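Local coordinates for protein endonuclease V (Homo sapiens, PDB 6OZE) that probably cleaves inosine-containing RNA as a metal-ion-dependent endoribonuclease of the endonuclease V family, which has an RNase H-like fold, at residues V43-V48 / F90-F95; E73-S78 / V100-E105. The protein carries 4 engineered substitutions. All coordinates share one frame; numbering follows the deposited sequence.

Interaction 1 of 2, residues V43-V48 / F90-F95; sequences VDVSFV and FREVPF
V45 packs against the E92 side chain across this contact. V45 sits on strand 39-47 and E92 on helix 89-106, and their CA atoms lie 6.8 Å apart. V45 meets the E92 chain with CB and CG2. The closest pair is V45 CB and E92 CD, at 3.8 Å. E92 CG is also near V45 CG2, at 4.0 Å. The E92 chain runs straight beyond CG (chi2 -174°), which carries its carboxylate across the valine. V130 of helix 130-138 also touches E92.

The second contact sets a guanidinium by an aromatic ring. R91 NH2 lies 3.0 Å from both F47 CE2 and F47 CZ, an unusually short approach to be read with caution. The two planes are tilted by only 16°, but the nitrogen comes in obliquely. R91 reaches this place on a chain bent at chi2 and chi3. Its NH1 and NH2 are hydrogen-bonded to A81 O and S52 O.

No direct hydrogen bond joins the segments. A water lies within bonding distance of both, 2.7 Å from V45 O and 2.9 Å from E92 OE2.

The contact packs helix 89-106 against interior strand 39-47 of the RNase H-like sheet. Loop carbonyls hold the R91 guanidinium, so its place beside F47 does not depend on a bond across the segments.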
loop_
_atom_site.group_PDB
_atom_site.type_symbol
_atom_site.label_atom_id
_atom_site.label_comp_id
_atom_site.label_asym_id
_atom_site.label_seq_id
_atom_site.Cartn_x
_atom_site.Cartn_y
_atom_site.Cartn_z
ATOM N N VAL A 43 -4.711 3.077 3.834
ATOM C CA VAL A 43 -5.893 2.350 3.364
ATOM C C VAL A 43 -5.758 0.878 3.703
ATOM O O VAL A 43 -4.653 0.326 3.738
ATOM C CB VAL A 43 -6.219 2.520 1.861
ATOM C CG1 VAL A 43 -6.700 3.931 1.558
ATOM C CG2 VAL A 43 -5.018 2.129 0.993
ATOM N N ASP A 44 -6.913 0.229 3.919
ATOM C CA ASP A 44 -6.949 -1.187 4.241
ATOM C C ASP A 44 -8.236 -1.770 3.694
ATOM O O ASP A 44 -9.273 -1.109 3.724
ATOM C CB ASP A 44 -7.006 -1.428 5.750
ATOM C CG ASP A 44 -7.224 -2.896 6.092
ATOM O OD1 ASP A 44 -6.311 -3.724 5.881
ATOM O OD2 ASP A 44 -8.342 -3.246 6.522
ATOM N N VAL A 45 -8.151 -3.006 3.219
ATOM C CA VAL A 45 -9.311 -3.870 3.045
ATOM C C VAL A 45 -9.047 -5.149 3.817
ATOM O O VAL A 45 -7.986 -5.765 3.659
ATOM C CB VAL A 45 -9.592 -4.185 1.564
ATOM C CG1 VAL A 45 -10.801 -5.131 1.445
ATOM C CG2 VAL A 45 -9.854 -2.909 0.815
ATOM N N SER A 46 -10.011 -5.555 4.641
ATOM C CA SER A 46 -9.884 -6.750 5.459
ATOM C C SER A 46 -11.134 -7.589 5.311
ATOM O O SER A 46 -12.238 -7.081 5.510
ATOM C CB SER A 46 -9.734 -6.381 6.937
ATOM O OG SER A 46 -8.471 -5.758 7.154
ATOM N N PHE A 47 -10.963 -8.872 5.013
ATOM C CA PHE A 47 -12.097 -9.772 4.896
ATOM C C PHE A 47 -12.621 -10.184 6.261
ATOM O O PHE A 47 -11.870 -10.312 7.234
ATOM C CB PHE A 47 -11.716 -11.025 4.116
ATOM C CG PHE A 47 -11.408 -10.756 2.691
ATOM C CD1 PHE A 47 -10.128 -10.405 2.301
ATOM C CD2 PHE A 47 -12.406 -10.826 1.738
ATOM C CE1 PHE A 47 -9.840 -10.143 0.983
ATOM C CE2 PHE A 47 -12.125 -10.569 0.423
ATOM C CZ PHE A 47 -10.836 -10.226 0.042
ATOM N N VAL A 48 -13.935 -10.380 6.321
ATOM C CA VAL A 48 -14.553 -11.005 7.479
ATOM C C VAL A 48 -14.083 -12.449 7.571
ATOM O O VAL A 48 -14.178 -13.208 6.597
ATOM C CB VAL A 48 -16.082 -10.927 7.358
ATOM C CG1 VAL A 48 -16.756 -11.687 8.489
ATOM C CG2 VAL A 48 -16.496 -9.469 7.347
ATOM N N PHE A 90 -8.671 -5.480 -8.671
ATOM C CA PHE A 90 -10.009 -5.352 -9.227
ATOM C C PHE A 90 -11.089 -5.602 -8.187
ATOM O O PHE A 90 -12.223 -5.145 -8.365
ATOM C CB PHE A 90 -10.178 -6.263 -10.443
ATOM C CG PHE A 90 -9.416 -5.791 -11.643
ATOM C CD1 PHE A 90 -9.979 -4.880 -12.523
ATOM C CD2 PHE A 90 -8.127 -6.230 -11.875
ATOM C CE1 PHE A 90 -9.267 -4.432 -13.621
ATOM C CE2 PHE A 90 -7.404 -5.776 -12.972
ATOM C CZ PHE A 90 -7.974 -4.881 -13.847
ATOM N N ARG A 91 -10.767 -6.309 -7.109
ATOM C CA ARG A 91 -11.732 -6.511 -6.035
ATOM C C ARG A 91 -11.773 -5.343 -5.063
ATOM O O ARG A 91 -12.850 -5.008 -4.558
ATOM C CB ARG A 91 -11.395 -7.787 -5.260
ATOM C CG ARG A 91 -10.959 -8.940 -6.146
ATOM C CD ARG A 91 -11.656 -10.216 -5.761
ATOM N NE ARG A 91 -11.418 -10.604 -4.379
ATOM C CZ ARG A 91 -12.288 -11.292 -3.647
ATOM N NH1 ARG A 91 -13.459 -11.647 -4.153
ATOM N NH2 ARG A 91 -11.989 -11.618 -2.402
ATOM N N GLU A 92 -10.630 -4.709 -4.803
ATOM C CA GLU A 92 -10.461 -3.761 -3.702
ATOM C C GLU A 92 -10.496 -2.301 -4.127
ATOM O O GLU A 92 -11.071 -1.466 -3.415
ATOM C CB GLU A 92 -9.126 -4.014 -2.995
ATOM C CG GLU A 92 -9.035 -5.335 -2.266
ATOM C CD GLU A 92 -7.749 -5.453 -1.468
ATOM O OE1 GLU A 92 -6.993 -4.461 -1.418
ATOM O OE2 GLU A 92 -7.500 -6.529 -0.887
ATOM N N VAL A 93 -9.869 -1.964 -5.258
ATOM C CA VAL A 93 -9.764 -0.554 -5.655
ATOM C C VAL A 93 -11.103 0.162 -5.752
ATOM O O VAL A 93 -11.181 1.331 -5.327
ATOM C CB VAL A 93 -8.877 -0.407 -6.899
ATOM C CG1 VAL A 93 -9.006 0.993 -7.473
ATOM C CG2 VAL A 93 -7.422 -0.682 -6.560
ATOM N N PRO A 94 -12.188 -0.433 -6.288
ATOM C CA PRO A 94 -13.450 0.320 -6.362
ATOM C C PRO A 94 -13.864 0.923 -5.032
ATOM O O PRO A 94 -14.330 2.069 -4.981
ATOM C CB PRO A 94 -14.456 -0.730 -6.840
ATOM C CG PRO A 94 -13.642 -1.682 -7.621
ATOM C CD PRO A 94 -12.335 -1.772 -6.895
ATOM N N PHE A 95 -13.705 0.172 -3.947
ATOM C CA PHE A 95 -14.170 0.647 -2.652
ATOM C C PHE A 95 -13.224 1.666 -2.049
ATOM O O PHE A 95 -13.671 2.651 -1.449
ATOM C CB PHE A 95 -14.389 -0.542 -1.722
ATOM C CG PHE A 95 -15.312 -1.552 -2.303
ATOM C CD1 PHE A 95 -16.671 -1.305 -2.349
ATOM C CD2 PHE A 95 -14.825 -2.715 -2.870
ATOM C CE1 PHE A 95 -17.535 -2.219 -2.913
ATOM C CE2 PHE A 95 -15.692 -3.629 -3.446
ATOM C CZ PHE A 95 -17.044 -3.383 -3.461
HETATM O O HOH W 1 -6.238 -6.505 1.676
#

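Interaction 2 of 2, residues E73-S78 / V100-E105; sequences ESRMVS and VQQLRE
R75 and Q102 make the polar link between strand 69-78 and helix 89-106. Both terminal nitrogens of the arginine turn to one amide oxygen. R75 NH2 lies 2.7 Å from Q102 OE1, and R75 NH1 lies 2.9 Å from the same atom. Both hydrogen bonds are weak because they are strongly bent, with angles of 128° and 123°. The oxygen sits at the edge of the guanidinium, near its plane, and is shared by two N-H groups. The amide plane is turned 46° from the guanidinium plane. The two side chains come from opposite directions. Q102 reaches out on a chain that is extended beyond CG, with CG anti to the backbone N.

E73 adds a charged partner from the same strand. R75 NH1 forms a salt bridge with E73 OE2 at 2.9 Å, again with a bent N-H. NH1 is thus shared between the carboxylate and the amide. The carboxylate would probably offset part of the arginine's charge.

Packing around this group is light. The E73 chain bends at chi2, and its CG lies 3.6 Å from Q102 OE1. The E73 and Q102 side chains cross at about a right angle. L99, one turn before L103 on helix 89-106, touches both E73 and R75.

This surface contact ties one of the two edge strands of the sheet to a helix packed on it. Helix 89-106 belongs to the crossover from strand 69-78 to the parallel strand 115-118, within the 3-2-1-4-5 strand order of the RNase H-like fold.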
loop_
_atom_site.group_PDB
_atom_site.type_symbol
_atom_site.label_atom_id
_atom_site.label_comp_id
_atom_site.label_asym_id
_atom_site.label_seq_id
_atom_site.Cartn_x
_atom_site.Cartn_y
_atom_site.Cartn_z
ATOM N N GLU A 73 -12.595 6.676 8.108
ATOM C CA GLU A 73 -13.873 6.186 7.613
ATOM C C GLU A 73 -13.727 4.714 7.271
ATOM O O GLU A 73 -12.758 4.322 6.616
ATOM C CB GLU A 73 -14.335 6.985 6.394
ATOM C CG GLU A 73 -15.708 6.541 5.836
ATOM C CD GLU A 73 -16.878 6.817 6.775
ATOM O OE1 GLU A 73 -16.761 7.687 7.664
ATOM O OE2 GLU A 73 -17.935 6.170 6.606
ATOM N N SER A 74 -14.693 3.903 7.715
ATOM C CA SER A 74 -14.701 2.472 7.436
ATOM C C SER A 74 -16.078 2.107 6.916
ATOM O O SER A 74 -17.083 2.658 7.377
ATOM C CB SER A 74 -14.470 1.660 8.705
ATOM O OG SER A 74 -13.164 1.899 9.226
ATOM N N ARG A 75 -16.133 1.189 5.955
ATOM C CA ARG A 75 -17.413 0.755 5.408
ATOM C C ARG A 75 -17.367 -0.736 5.128
ATOM O O ARG A 75 -16.407 -1.227 4.529
ATOM C CB ARG A 75 -17.734 1.510 4.115
ATOM C CG ARG A 75 -17.972 2.981 4.326
ATOM C CD ARG A 75 -19.258 3.419 3.664
ATOM N NE ARG A 75 -18.987 4.291 2.530
ATOM C CZ ARG A 75 -18.710 5.584 2.643
ATOM N NH1 ARG A 75 -18.673 6.149 3.844
ATOM N NH2 ARG A 75 -18.472 6.312 1.560
ATOM N N MET A 76 -18.413 -1.452 5.534
ATOM C CA MET A 76 -18.564 -2.836 5.114
ATOM C C MET A 76 -18.953 -2.875 3.642
ATOM O O MET A 76 -19.797 -2.094 3.186
ATOM C CB MET A 76 -19.661 -3.549 5.909
ATOM C CG MET A 76 -19.482 -3.614 7.422
ATOM S SD MET A 76 -17.943 -4.445 7.923
ATOM C CE MET A 76 -18.267 -6.104 7.342
ATOM N N VAL A 77 -18.334 -3.795 2.903
ATOM C CA VAL A 77 -18.508 -3.907 1.461
ATOM C C VAL A 77 -18.542 -5.381 1.085
ATOM O O VAL A 77 -18.108 -6.248 1.843
ATOM C CB VAL A 77 -17.370 -3.193 0.687
ATOM C CG1 VAL A 77 -17.336 -1.700 1.020
ATOM C CG2 VAL A 77 -16.031 -3.831 1.007
ATOM N N SER A 78 -19.075 -5.664 -0.102
ATOM C CA SER A 78 -19.111 -7.018 -0.647
ATOM C C SER A 78 -18.221 -7.069 -1.885
ATOM O O SER A 78 -18.505 -6.390 -2.875
ATOM C CB SER A 78 -20.537 -7.410 -1.024
ATOM O OG SER A 78 -21.358 -7.507 0.128
ATOM N N VAL A 100 -11.890 7.612 -0.954
ATOM C CA VAL A 100 -11.081 8.798 -1.228
ATOM C C VAL A 100 -11.942 9.901 -1.828
ATOM O O VAL A 100 -11.838 11.073 -1.444
ATOM C CB VAL A 100 -9.888 8.432 -2.132
ATOM C CG1 VAL A 100 -9.120 9.690 -2.533
ATOM C CG2 VAL A 100 -8.976 7.455 -1.418
ATOM N N GLN A 101 -12.832 9.542 -2.762
ATOM C CA GLN A 101 -13.685 10.558 -3.370
ATOM C C GLN A 101 -14.654 11.159 -2.359
ATOM O O GLN A 101 -14.882 12.376 -2.363
ATOM C CB GLN A 101 -14.426 9.998 -4.583
ATOM C CG GLN A 101 -15.155 11.078 -5.382
ATOM C CD GLN A 101 -14.201 12.123 -5.948
ATOM O OE1 GLN A 101 -13.037 11.832 -6.232
ATOM N NE2 GLN A 101 -14.692 13.348 -6.106
ATOM N N GLN A 102 -15.231 10.334 -1.480
ATOM C CA GLN A 102 -16.068 10.873 -0.414
ATOM C C GLN A 102 -15.313 11.919 0.400
ATOM O O GLN A 102 -15.839 13.001 0.694
ATOM C CB GLN A 102 -16.559 9.751 0.502
ATOM C CG GLN A 102 -17.230 10.283 1.765
ATOM C CD GLN A 102 -17.429 9.231 2.838
ATOM O OE1 GLN A 102 -16.845 8.150 2.782
ATOM N NE2 GLN A 102 -18.258 9.546 3.830
ATOM N N LEU A 103 -14.073 11.611 0.770
ATOM C CA LEU A 103 -13.260 12.581 1.497
ATOM C C LEU A 103 -13.037 13.840 0.662
ATOM O O LEU A 103 -13.189 14.960 1.157
ATOM C CB LEU A 103 -11.931 11.935 1.888
ATOM C CG LEU A 103 -10.980 12.860 2.654
ATOM C CD1 LEU A 103 -11.663 13.416 3.899
ATOM C CD2 LEU A 103 -9.689 12.117 2.998
ATOM N N ARG A 104 -12.682 13.668 -0.617
ATOM C CA ARG A 104 -12.359 14.807 -1.475
ATOM C C ARG A 104 -13.520 15.789 -1.572
ATOM O O ARG A 104 -13.303 17.000 -1.691
ATOM C CB ARG A 104 -11.954 14.318 -2.872
ATOM C CG ARG A 104 -11.062 15.287 -3.648
ATOM C CD ARG A 104 -10.925 14.907 -5.126
ATOM N NE ARG A 104 -10.346 13.579 -5.340
ATOM C CZ ARG A 104 -9.054 13.342 -5.557
ATOM N NH1 ARG A 104 -8.184 14.342 -5.587
ATOM N NH2 ARG A 104 -8.628 12.099 -5.746
ATOM N N GLU A 105 -14.756 15.291 -1.510
ATOM C CA GLU A 105 -15.931 16.149 -1.589
ATOM C C GLU A 105 -16.408 16.610 -0.217
ATOM O O GLU A 105 -16.909 17.733 -0.082
ATOM C CB GLU A 105 -17.056 15.413 -2.320
ATOM C CG GLU A 105 -16.713 15.062 -3.757
ATOM C CD GLU A 105 -17.746 14.163 -4.408
ATOM O OE1 GLU A 105 -18.719 13.773 -3.727
ATOM O OE2 GLU A 105 -17.579 13.841 -5.603
#

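In the fold
Both interactions fasten helix 89-106 to the same sheet, at centres 11 Å apart. Interaction 1 uses an earlier part of the helix and the interior strand 39-47. It is partly buried. Interaction 2 uses a later part and the outermost strand 69-78, and it lies at the surface. The chemistry changes accordingly. The inner contact combines side-chain packing, an arginine beside a phenylalanine ring and a bridging water, and the outer one relies on a shared amide oxygen and a salt bridge. F95 joins the two: its CD1 packs 3.5 Å from V77 CG1. V48 CG2 and M76 CE also meet, at 3.8 Å.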